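Local coordinates for ABC transporter, periplasmic substrate-binding protein (Thermotoga maritima, PDB 2HPG) that probably binds a small solute in the periplasm and hands it to a tripartite ATP-independent (TRAP) transporter, at residues A[119-122]-A[123-126]; A[262-265]-A[266-270]; A[287-291]-A[292-296]. One frame throughout, in Å; residues are numbered along the deposited sequence.

Interaction 1 (A[119-122]-A[123-126])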
# COMPACT_ATOMS: atom_id res chain seq x y z
N LYS A 119 17.71 -9.67 3.38
CA LYS A 119 18.14 -10.36 2.17
C LYS A 119 17.43 -9.79 0.94
O LYS A 119 18.08 -9.34 0.00
CB LYS A 119 17.87 -11.86 2.26
CG LYS A 119 18.19 -12.60 0.96
CD LYS A 119 17.97 -14.09 1.07
CE LYS A 119 16.50 -14.45 0.90
NZ LYS A 119 16.23 -15.90 1.20
N TRP A 120 16.10 -9.80 0.96
CA TRP A 120 15.31 -9.34 -0.19
C TRP A 120 15.68 -7.93 -0.61
O TRP A 120 15.68 -7.63 -1.79
CB TRP A 120 13.81 -9.35 0.13
CG TRP A 120 13.23 -10.70 0.36
CD1 TRP A 120 13.70 -11.88 -0.10
CD2 TRP A 120 12.03 -11.00 1.09
NE1 TRP A 120 12.89 -12.91 0.31
CE2 TRP A 120 11.85 -12.39 1.04
CE3 TRP A 120 11.10 -10.22 1.78
CZ2 TRP A 120 10.78 -13.04 1.67
CZ3 TRP A 120 10.04 -10.85 2.40
CH2 TRP A 120 9.88 -12.25 2.33
N LEU A 121 15.96 -7.07 0.38
CA LEU A 121 16.26 -5.67 0.12
C LEU A 121 17.65 -5.49 -0.48
O LEU A 121 17.89 -4.54 -1.23
CB LEU A 121 16.15 -4.84 1.40
CG LEU A 121 14.76 -4.78 2.02
CD1 LEU A 121 14.77 -3.90 3.28
CD2 LEU A 121 13.71 -4.31 1.00
N LYS A 122 18.55 -6.40 -0.14
CA LYS A 122 19.89 -6.42 -0.71
C LYS A 122 19.85 -6.91 -2.15
O LYS A 122 20.61 -6.41 -2.97
CB LYS A 122 20.80 -7.33 0.11
CG LYS A 122 22.26 -7.26 -0.29
CD LYS A 122 23.13 -7.97 0.75
CE LYS A 122 24.61 -7.93 0.41
NZ LYS A 122 25.41 -8.53 1.52
N GLU A 123 18.98 -7.88 -2.44
CA GLU A 123 18.76 -8.36 -3.81
C GLU A 123 18.12 -7.30 -4.70
O GLU A 123 18.44 -7.21 -5.88
CB GLU A 123 17.89 -9.62 -3.82
CG GLU A 123 18.53 -10.82 -3.13
CD GLU A 123 17.60 -12.04 -2.97
OE1 GLU A 123 16.42 -12.01 -3.39
OE2 GLU A 123 18.09 -13.05 -2.41
N LEU A 124 17.20 -6.52 -4.14
CA LEU A 124 16.57 -5.44 -4.90
C LEU A 124 17.60 -4.40 -5.28
O LEU A 124 17.61 -3.90 -6.40
CB LEU A 124 15.44 -4.78 -4.10
CG LEU A 124 14.04 -5.40 -4.19
CD1 LEU A 124 13.10 -4.70 -3.20
CD2 LEU A 124 13.48 -5.35 -5.61
N GLU A 125 18.48 -4.08 -4.34
CA GLU A 125 19.52 -3.10 -4.55
C GLU A 125 20.58 -3.59 -5.55
O GLU A 125 20.85 -2.91 -6.54
CB GLU A 125 20.16 -2.77 -3.21
CG GLU A 125 21.13 -1.60 -3.23
CD GLU A 125 21.23 -0.92 -1.88
OE1 GLU A 125 20.80 -1.55 -0.87
OE2 GLU A 125 21.72 0.24 -1.82
N GLN A 126 21.14 -4.77 -5.30
CA GLN A 126 22.22 -5.32 -6.13
C GLN A 126 21.76 -5.76 -7.51
O GLN A 126 22.35 -5.36 -8.51
CB GLN A 126 22.92 -6.49 -5.42
CG GLN A 126 23.65 -6.07 -4.16
CD GLN A 126 24.40 -7.21 -3.47
OE1 GLN A 126 24.14 -8.40 -3.70
NE2 GLN A 126 25.34 -6.84 -2.59
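Leu121 and Leu124 meet on the inner side of helix 115-128. The methyl Leu121 CD2 lies 4.3 Å from Leu124 CD1. Beside this pair the backbone is closely knit. Four successive amides, Glu123 to Gln126, each bond to the carbonyl four residues earlier. Gln126 N to Lys122 O is the straightest, at 2.9 Å and 168°. Glu125 N reaches Leu121 O at 3.2 Å from above the carbonyl plane, so it misses the lone pairs. Trp120 and Leu124 are buried, and Leu121 is partly so. Glu123 OE1 sits at the edge of the Trp120 indole, near the ring plane and 4.3 Å from Trp120 CD1.

The outer side is looser. Lys119 and Glu123 run side by side and point the same way, yet their charges do not touch: Lys119 NZ is 5.0 Å from Glu123 OE2. The stem makes the contact instead, with Lys119 CG 3.4 Å from Glu123 OE2. The bend of Lys119 at chi3 (81°) leads the amine away from the carboxylate. About one turn on, the extended chain of Lys122 brings CE to 3.3 Å from Gln126 NE2. Both residues are exposed.

Inward, Leu121 and Leu124 pack on Val132 of strand 130-146, and Leu124 also touches Ile130, Val81 and Ile84. Trp120 lies against Asp83, and Glu125 touches Ala235 and Asn239 of helix 235-240.

Interaction 2 (A[262-265]-A[266-270])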
# COMPACT_ATOMS: atom_id res chain seq x y z
N LEU A 262 -0.49 5.83 11.48
CA LEU A 262 -1.31 5.77 12.68
C LEU A 262 -2.45 6.76 12.64
O LEU A 262 -3.51 6.47 13.14
CB LEU A 262 -0.47 6.05 13.92
CG LEU A 262 0.44 4.89 14.31
CD1 LEU A 262 1.47 5.40 15.27
CD2 LEU A 262 -0.34 3.77 14.94
N LYS A 263 -2.21 7.95 12.07
CA LYS A 263 -3.29 8.93 11.90
C LYS A 263 -4.37 8.38 10.97
O LYS A 263 -5.57 8.48 11.24
CB LYS A 263 -2.75 10.25 11.36
CG LYS A 263 -3.67 11.45 11.58
CD LYS A 263 -3.22 12.69 10.82
CE LYS A 263 -4.03 13.93 11.30
NZ LYS A 263 -3.90 15.12 10.41
N ILE A 264 -3.95 7.80 9.86
CA ILE A 264 -4.85 7.12 8.95
C ILE A 264 -5.64 6.01 9.66
O ILE A 264 -6.88 5.99 9.60
CB ILE A 264 -4.11 6.55 7.70
CG1 ILE A 264 -3.66 7.68 6.77
CG2 ILE A 264 -5.01 5.62 6.91
CD1 ILE A 264 -2.83 7.21 5.59
N MSE A 265 -4.95 5.10 10.33
CA MSE A 265 -5.59 3.91 10.90
C MSE A 265 -6.38 4.13 12.17
O MSE A 265 -7.30 3.37 12.44
CB MSE A 265 -4.54 2.81 11.16
CG MSE A 265 -4.17 2.05 9.93
SE MSE A 265 -2.99 0.57 10.34
CE MSE A 265 -1.51 1.57 11.13
N LYS A 266 -6.00 5.14 12.95
CA LYS A 266 -6.60 5.41 14.26
C LYS A 266 -7.60 6.57 14.22
O LYS A 266 -8.46 6.63 15.09
CB LYS A 266 -5.52 5.70 15.30
CG LYS A 266 -4.68 4.47 15.66
CD LYS A 266 -3.50 4.84 16.59
CE LYS A 266 -3.92 5.35 17.97
NZ LYS A 266 -4.59 4.33 18.82
N GLU A 267 -7.52 7.45 13.23
CA GLU A 267 -8.45 8.58 13.16
C GLU A 267 -9.13 8.86 11.84
O GLU A 267 -10.34 9.08 11.83
CB GLU A 267 -7.81 9.87 13.66
CG GLU A 267 -6.37 10.00 13.42
CD GLU A 267 -5.67 10.80 14.49
OE1 GLU A 267 -5.63 12.05 14.36
OE2 GLU A 267 -5.15 10.18 15.45
N LEU A 268 -8.39 8.91 10.74
CA LEU A 268 -8.98 9.42 9.50
C LEU A 268 -9.94 8.43 8.91
O LEU A 268 -11.02 8.80 8.45
CB LEU A 268 -7.90 9.81 8.50
CG LEU A 268 -7.02 10.97 8.95
CD1 LEU A 268 -6.03 11.34 7.86
CD2 LEU A 268 -7.90 12.18 9.29
N GLU A 269 -9.55 7.16 8.90
CA GLU A 269 -10.45 6.14 8.39
C GLU A 269 -11.76 6.06 9.18
O GLU A 269 -12.81 5.77 8.61
CB GLU A 269 -9.76 4.78 8.36
CG GLU A 269 -8.95 4.54 7.08
CD GLU A 269 -9.83 4.46 5.82
OE1 GLU A 269 -10.59 3.49 5.63
OE2 GLU A 269 -9.70 5.37 4.97
N GLU A 270 -11.66 6.30 10.49
CA GLU A 270 -12.82 6.36 11.37
C GLU A 270 -13.73 7.54 11.00
O GLU A 270 -14.96 7.38 10.94
CB GLU A 270 -12.40 6.48 12.85
CG GLU A 270 -11.79 5.22 13.47
CD GLU A 270 -10.38 4.86 12.97
OE1 GLU A 270 -9.77 5.65 12.22
OE2 GLU A 270 -9.90 3.76 13.34
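Lys266 N donates to Leu262 O at 2.8 Å, the ordinary alpha-helical bond four residues back. The next turn is wider. Glu269 N donates to Ile264 O at 3.0 Å, five residues back, in the carbonyl plane and nearly straight (165°). Lys263 O stands at the change of step, where Glu267 N and Leu268 N both approach it. Its place in the model is less sure, so the detail of that pair is doubtful.

Leu262 CD2 lies alongside the stem of Lys266, 3.7 Å from Lys266 CD. Lys266 bends at chi3 (65°) and again at chi4, and its amine forms a salt bridge with Glu102. Lys263 and Glu267 cross at a slant. Here Glu267 OE1 rests 3.5 Å from Lys263 CG, while Lys263 NZ stays 5.3 Å from Glu267 OE1. Replacing Glu267 by an alanine here would probably leave the stem of Lys263 less covered and its amine without the nearby opposite charge.

Ile264 and Glu269 point the same way, with Ile264 CG2 at 4.1 Å from Glu269 CG. The carboxylate of Glu269 accepts from Tyr204 N and Ala205 N at the start of helix 204-209. Glu270 folds back, bringing OE2 to 2.8 Å from Met265 O. At that distance the Glu270 carboxyl group may well be protonated. Ile264 packs on Tyr23, Leu268 on Pro22, and the selenomethionine Met265 on Pro101.

The shift from four-residue to five-residue bonds marks a pi-bulge. It lies within helix 243-278, whose length is consistent with the long helix that runs across both lobes in TRAP solute-binding proteins.

Interaction 3 (A[287-291]-A[292-296])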
# COMPACT_ATOMS: atom_id res chain seq x y z
N SER A 287 -17.46 -7.92 12.96
CA SER A 287 -18.07 -8.93 13.84
C SER A 287 -19.21 -9.72 13.21
O SER A 287 -19.54 -10.80 13.69
CB SER A 287 -18.56 -8.27 15.12
OG SER A 287 -19.63 -7.38 14.84
N GLU A 288 -19.81 -9.20 12.14
CA GLU A 288 -20.83 -9.94 11.41
C GLU A 288 -20.28 -10.77 10.26
O GLU A 288 -21.04 -11.41 9.52
CB GLU A 288 -21.83 -8.97 10.80
CG GLU A 288 -22.73 -8.28 11.80
CD GLU A 288 -23.90 -7.58 11.11
OE1 GLU A 288 -24.29 -7.99 9.99
OE2 GLU A 288 -24.43 -6.62 11.71
N ILE A 289 -18.97 -10.74 10.07
CA ILE A 289 -18.37 -11.36 8.90
C ILE A 289 -17.55 -12.55 9.33
O ILE A 289 -16.87 -12.51 10.35
CB ILE A 289 -17.52 -10.35 8.10
CG1 ILE A 289 -18.44 -9.24 7.54
CG2 ILE A 289 -16.76 -11.04 6.99
CD1 ILE A 289 -17.73 -8.02 6.97
N ASP A 290 -17.65 -13.62 8.55
CA ASP A 290 -16.88 -14.82 8.80
C ASP A 290 -15.43 -14.61 8.31
O ASP A 290 -15.08 -15.10 7.26
CB ASP A 290 -17.52 -15.99 8.05
CG ASP A 290 -17.01 -17.32 8.51
OD1 ASP A 290 -16.07 -17.35 9.35
OD2 ASP A 290 -17.56 -18.35 8.04
N LYS A 291 -14.62 -13.87 9.08
CA LYS A 291 -13.28 -13.49 8.63
C LYS A 291 -12.34 -14.71 8.54
O LYS A 291 -11.52 -14.79 7.64
CB LYS A 291 -12.67 -12.39 9.51
CG LYS A 291 -13.31 -11.00 9.26
CD LYS A 291 -12.68 -9.89 10.11
CE LYS A 291 -11.40 -9.34 9.51
NZ LYS A 291 -10.76 -8.36 10.40
N GLU A 292 -12.50 -15.66 9.46
CA GLU A 292 -11.75 -16.92 9.38
C GLU A 292 -12.01 -17.67 8.07
O GLU A 292 -11.09 -18.22 7.47
CB GLU A 292 -12.08 -17.81 10.61
CG GLU A 292 -11.42 -19.21 10.63
CD GLU A 292 -9.90 -19.21 10.78
OE1 GLU A 292 -9.30 -18.15 11.06
OE2 GLU A 292 -9.29 -20.29 10.63
N ALA A 293 -13.24 -17.67 7.59
CA ALA A 293 -13.55 -18.31 6.31
C ALA A 293 -12.78 -17.62 5.16
O ALA A 293 -12.33 -18.28 4.21
CB ALA A 293 -15.04 -18.27 6.03
N PHE A 294 -12.64 -16.30 5.26
CA PHE A 294 -11.93 -15.51 4.23
C PHE A 294 -10.42 -15.76 4.33
O PHE A 294 -9.75 -15.96 3.32
CB PHE A 294 -12.25 -14.02 4.36
CG PHE A 294 -13.58 -13.64 3.78
CD1 PHE A 294 -13.74 -13.50 2.42
CD2 PHE A 294 -14.67 -13.41 4.60
CE1 PHE A 294 -14.97 -13.15 1.88
CE2 PHE A 294 -15.90 -13.05 4.07
CZ PHE A 294 -16.05 -12.92 2.71
N MSE A 295 -9.91 -15.77 5.55
CA MSE A 295 -8.50 -16.07 5.77
C MSE A 295 -8.14 -17.43 5.21
O MSE A 295 -7.07 -17.60 4.62
CB MSE A 295 -8.16 -15.98 7.25
CG MSE A 295 -8.19 -14.56 7.76
SE MSE A 295 -7.97 -14.32 9.64
CE MSE A 295 -8.89 -12.60 9.83
N GLU A 296 -9.04 -18.40 5.37
CA GLU A 296 -8.82 -19.76 4.87
C GLU A 296 -8.82 -19.78 3.33
O GLU A 296 -7.99 -20.44 2.72
CB GLU A 296 -9.83 -20.74 5.50
CG GLU A 296 -9.58 -20.98 7.01
CD GLU A 296 -10.67 -21.78 7.73
OE1 GLU A 296 -11.63 -22.24 7.07
OE2 GLU A 296 -10.58 -21.96 8.98
O HOH W 1 -15.06 -16.17 11.20
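Ile289 CG2 presses on the ring of Phe294 at an oblique angle, 3.6 Å from Phe294 CE2. Asp290 O also lies close to that ring, 3.2 Å from Phe294 CD2. Lys291 CA sits at the ring edge, near its plane. The carboxylate of Asp290 turns instead to Ala293. Its OD1 accepts a weak bond from Ala293 N at 3.3 Å, and its OD2 lies 3.2 Å from Ala293 CB. The side chain reaches there because CG stands opposite the backbone N (chi1 -166°).

This makes Asp290 the N-cap of helix 291-305. Asp290 O adds weak bonds from Ala293 N and Phe294 N. A water accepts from Glu292 N at 3.1 Å. Its approach to Asp290 OD1 is too short to be trusted, so a bridge to the cap is doubtful. The first firm helical bond runs from Met295 N to Lys291 O, at 2.8 Å and 167°. Alongside it, Met295 CE, the methyl of the selenomethionine, lies 3.8 Å from Lys291 CB.

Asp290 is also the centre of an inverse gamma turn, closed by a weak bond of 2.9 Å from Lys291 N to Ile289 O. Farther out, the Asp290 backbone bonds to that of Arg151. Pro153 touches both Ala293 and Phe294. Thr222 of strand 218-234 meets Ile289 and Phe294, while Tyr91, Asp94 and Phe95 border Met295.

In the fold
From the N terminus the three contacts come in series. None nests in another and none crosses. Each spans only a few residues, so none closes a long loop. Interaction 1 lies in helix 115-128, against strand 130-146 and helix 235-240. Interaction 2 follows in helix 243-278, which meets helices 22-37, 101-112 and 204-209. Its centre is 32 Å from that of interaction 1, on the opposite side of the chain's centre. Interaction 3 comes after strand 282-284 and starts helix 291-305, set against strand 218-234 and helix 92-95. Interactions 2 and 3 do not touch; their nearest atoms are about 12 Å apart.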